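Local coordinates for ATPase BagA (Mycobacterium tuberculosis H37Rv, PDB 6BS3), which forms, with its partner subunit BagB, a heterodimeric ATPase complex whose ATP hydrolysis is required for resistance to nitric oxide and elevated glycerol, at residues A39-A42 and L43-A47; G139-K142 and E143-R147. All coordinates share one frame; numbering follows the deposited sequence.

Interaction 1: A39-A42 and L43-A47; sequences AALA and LTLAA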
# COMPACT_ATOMS: atom_id res chain seq x y z
N ALA A 39 1.34 5.13 16.46
CA ALA A 39 0.92 4.65 17.79
C ALA A 39 2.14 4.48 18.74
O ALA A 39 2.07 4.87 19.91
CB ALA A 39 0.17 3.34 17.67
N ALA A 40 3.26 3.92 18.25
CA ALA A 40 4.49 3.75 19.05
C ALA A 40 5.10 5.12 19.42
O ALA A 40 5.59 5.27 20.53
CB ALA A 40 5.50 2.88 18.31
N LEU A 41 5.04 6.11 18.49
CA LEU A 41 5.51 7.46 18.70
C LEU A 41 4.65 8.14 19.79
O LEU A 41 5.21 8.77 20.69
CB LEU A 41 5.53 8.29 17.38
CG LEU A 41 5.93 9.79 17.52
CD1 LEU A 41 7.28 9.96 18.22
CD2 LEU A 41 5.88 10.52 16.18
N ALA A 42 3.32 7.99 19.71
CA ALA A 42 2.35 8.54 20.67
C ALA A 42 2.65 8.02 22.07
O ALA A 42 2.66 8.81 23.01
CB ALA A 42 0.92 8.18 20.26
N LEU A 43 2.94 6.69 22.20
CA LEU A 43 3.30 6.04 23.46
C LEU A 43 4.58 6.62 24.01
O LEU A 43 4.66 6.86 25.22
CB LEU A 43 3.44 4.49 23.33
CG LEU A 43 2.13 3.69 23.12
CD1 LEU A 43 2.43 2.25 22.65
CD2 LEU A 43 1.28 3.65 24.42
N THR A 44 5.57 6.87 23.13
CA THR A 44 6.87 7.42 23.52
C THR A 44 6.73 8.84 24.08
O THR A 44 7.34 9.15 25.09
CB THR A 44 7.88 7.36 22.34
OG1 THR A 44 7.91 6.05 21.79
CG2 THR A 44 9.27 7.74 22.75
N LEU A 45 5.94 9.69 23.42
CA LEU A 45 5.75 11.08 23.80
C LEU A 45 4.86 11.24 25.02
O LEU A 45 4.97 12.25 25.70
CB LEU A 45 5.24 11.91 22.60
CG LEU A 45 6.19 11.97 21.37
CD1 LEU A 45 5.55 12.73 20.26
CD2 LEU A 45 7.56 12.60 21.73
N ALA A 46 3.98 10.25 25.32
CA ALA A 46 3.10 10.29 26.49
C ALA A 46 3.78 9.86 27.78
O ALA A 46 3.32 10.26 28.85
CB ALA A 46 1.84 9.47 26.27
N ALA A 47 4.87 9.08 27.70
CA ALA A 47 5.62 8.62 28.88
C ALA A 47 6.00 9.77 29.84
O ALA A 47 6.34 10.86 29.40
CB ALA A 47 6.86 7.86 28.46

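Interaction 2: G139-K142 and E143-R147; sequences GKIK and ETVVR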
# COMPACT_ATOMS: atom_id res chain seq x y z
N GLY A 139 -8.16 21.31 9.62
CA GLY A 139 -8.81 22.27 10.51
C GLY A 139 -9.10 21.66 11.87
O GLY A 139 -8.90 22.32 12.89
N LYS A 140 -9.53 20.39 11.90
CA LYS A 140 -9.80 19.65 13.14
C LYS A 140 -8.49 19.33 13.86
O LYS A 140 -8.43 19.41 15.08
CB LYS A 140 -10.63 18.38 12.88
CG LYS A 140 -10.94 17.53 14.13
CD LYS A 140 -11.77 18.28 15.15
CE LYS A 140 -11.85 17.54 16.46
NZ LYS A 140 -12.51 18.37 17.51
N ILE A 141 -7.44 18.97 13.09
CA ILE A 141 -6.10 18.69 13.61
C ILE A 141 -5.59 19.95 14.33
O ILE A 141 -5.17 19.86 15.48
CB ILE A 141 -5.15 18.23 12.46
CG1 ILE A 141 -5.49 16.78 11.99
CG2 ILE A 141 -3.66 18.36 12.89
CD1 ILE A 141 -4.72 16.34 10.58
N LYS A 142 -5.71 21.13 13.69
CA LYS A 142 -5.30 22.41 14.27
C LYS A 142 -6.06 22.71 15.58
O LYS A 142 -5.45 23.23 16.52
CB LYS A 142 -5.48 23.53 13.23
CG LYS A 142 -4.93 24.89 13.67
CD LYS A 142 -6.05 25.85 13.91
CE LYS A 142 -5.56 27.22 14.29
NZ LYS A 142 -6.71 28.10 14.65
N GLU A 143 -7.36 22.40 15.64
CA GLU A 143 -8.20 22.61 16.82
C GLU A 143 -7.70 21.78 18.02
O GLU A 143 -7.72 22.27 19.14
CB GLU A 143 -9.69 22.31 16.49
CG GLU A 143 -10.70 22.64 17.60
CD GLU A 143 -10.82 21.63 18.73
OE1 GLU A 143 -10.70 20.41 18.47
OE2 GLU A 143 -11.03 22.06 19.89
N THR A 144 -7.22 20.53 17.78
CA THR A 144 -6.70 19.67 18.85
C THR A 144 -5.37 20.17 19.40
O THR A 144 -5.11 20.02 20.59
CB THR A 144 -6.65 18.19 18.42
OG1 THR A 144 -5.59 18.01 17.47
CG2 THR A 144 -7.99 17.68 17.87
N VAL A 145 -4.53 20.75 18.52
CA VAL A 145 -3.20 21.31 18.80
C VAL A 145 -3.27 22.57 19.67
O VAL A 145 -2.49 22.70 20.61
CB VAL A 145 -2.42 21.60 17.48
CG1 VAL A 145 -1.08 22.31 17.74
CG2 VAL A 145 -2.21 20.34 16.64
N VAL A 146 -4.15 23.54 19.31
CA VAL A 146 -4.26 24.85 19.97
C VAL A 146 -5.23 24.86 21.16
O VAL A 146 -5.30 25.88 21.85
CB VAL A 146 -4.57 26.01 18.97
CG1 VAL A 146 -3.61 25.99 17.77
CG2 VAL A 146 -6.02 25.99 18.50
N ARG A 147 -5.97 23.74 21.41
CA ARG A 147 -6.93 23.67 22.52
C ARG A 147 -6.28 23.87 23.91
O ARG A 147 -5.32 23.18 24.26
CB ARG A 147 -7.78 22.39 22.50
CG ARG A 147 -9.04 22.51 23.37
CD ARG A 147 -9.82 21.22 23.49
NE ARG A 147 -10.07 20.59 22.19
CZ ARG A 147 -10.00 19.29 21.96
NH1 ARG A 147 -9.69 18.45 22.95
NH2 ARG A 147 -10.23 18.80 20.75

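Interaction 1: A39-A42 and L43-A47
Thr-44 turns OG1 beside its own backbone N (chi1 -51°), which brings the hydroxyl back over the preceding turn, onto the carbonyl of Ala-40. Thr-44 OG1 gives its proton to Ala-40 O at 2.8 Å. The backbone Thr-44 N donates to the same oxygen, Ala-40 O, at 3.1 Å. The two donors arrive from opposite faces of the carbonyl plane, so one oxygen carries two bonds from one residue. The hydroxyl is buried and has a further partner in Ser-331 OG on helix 324-336.

The second side-chain pair is Leu-41 with Leu-45. Leu-41 sends CG anti to its backbone N (chi1 176°), while Leu-45 keeps CG next to its N (chi1 -61°). The two chains then lean together at an angle, and Leu-41 CD1 meets Leu-45 CD1 at 3.9 Å. His-24 of strand 23-28 touches both leucines. Leu-43 points to another side and packs on Leu-327 and Tyr-328.

Behind these groups run regular i to i+4 backbone bonds. Leu-45 N reaches Leu-41 O at 3.0 Å, and Ala-46 N reaches Ala-42 O at the same 3.0 Å. The small Ala-42 and Ala-46 face Val-52 of strand 51-56. This is the buried C-terminal half of helix 34-46, the helix that follows the Walker A P-loop in the P-loop NTPase fold.

Interaction 2: G139-K142 and E143-R147
A salt-bridge network of Lys-140, Glu-143 and Arg-147 runs along one side of the last turns of helix 130-146. Glu-143 is its centre. Arg-147 grips the carboxylate side-on through NE and NH2, one nitrogen to each oxygen. Arg-147 NH2 meets Glu-143 OE1 at 2.8 Å on the syn lone pair, with an almost straight N-H...O angle of 171°. Arg-147 NE meets Glu-143 OE2 at 2.9 Å, on the syn side but tilted out of the carboxylate plane. Both oxygens lie close to the guanidinium plane, and the paired bonds should fix how the two groups are turned.

Lys-140 comes from a different direction. Its chain bends at chi2 (63°) and then runs alongside Glu-143. Lys-140 NZ reaches Glu-143 OE1 at 2.9 Å from above the carboxylate plane. One oxygen therefore takes two cationic donors, which probably offsets the closeness of Lys-140 NZ to Arg-147 NH2, 4.0 Å apart. Glu-76 shares the arginine through a second salt bridge.

The inner side of the helix is mostly apolar. Ile-141 and Val-145 both touch Leu-23 of strand 23-28, and Val-145 and Thr-144 rest on Ile-159 of strand 158-162. On another side, Lys-142 CE lies 4.2 Å from Val-146 CG1.

Thr-144 also bonds to the backbone of the preceding turn. Its OG1 donates to Ile-141 O at 2.7 Å, and Val-145 N bonds to that same Ile-141 O at 3.2 Å, in the carbonyl plane.

Each interaction is a local contact within the last turns of one helix, and each helix packs on strand 23-28 of the central sheet. Their centres are about 19 Å apart and they do not touch. All the touching residues of interaction 1 are buried, between strands 23-28 and 51-56 and helix 324-336, and its side chains are mostly small or apolar. The side chain of Ala-39 is about 8 Å from the bound ADP. Interaction 2 is partly buried and lies well away from the nucleotide. Lys-140, Glu-143 and Arg-147 gather on a partly exposed side, while Ile-141 and Val-145 face the sheet. Each has a threonine hydroxyl bonded to a carbonyl of the preceding turn, four residues back in interaction 1 and three in interaction 2.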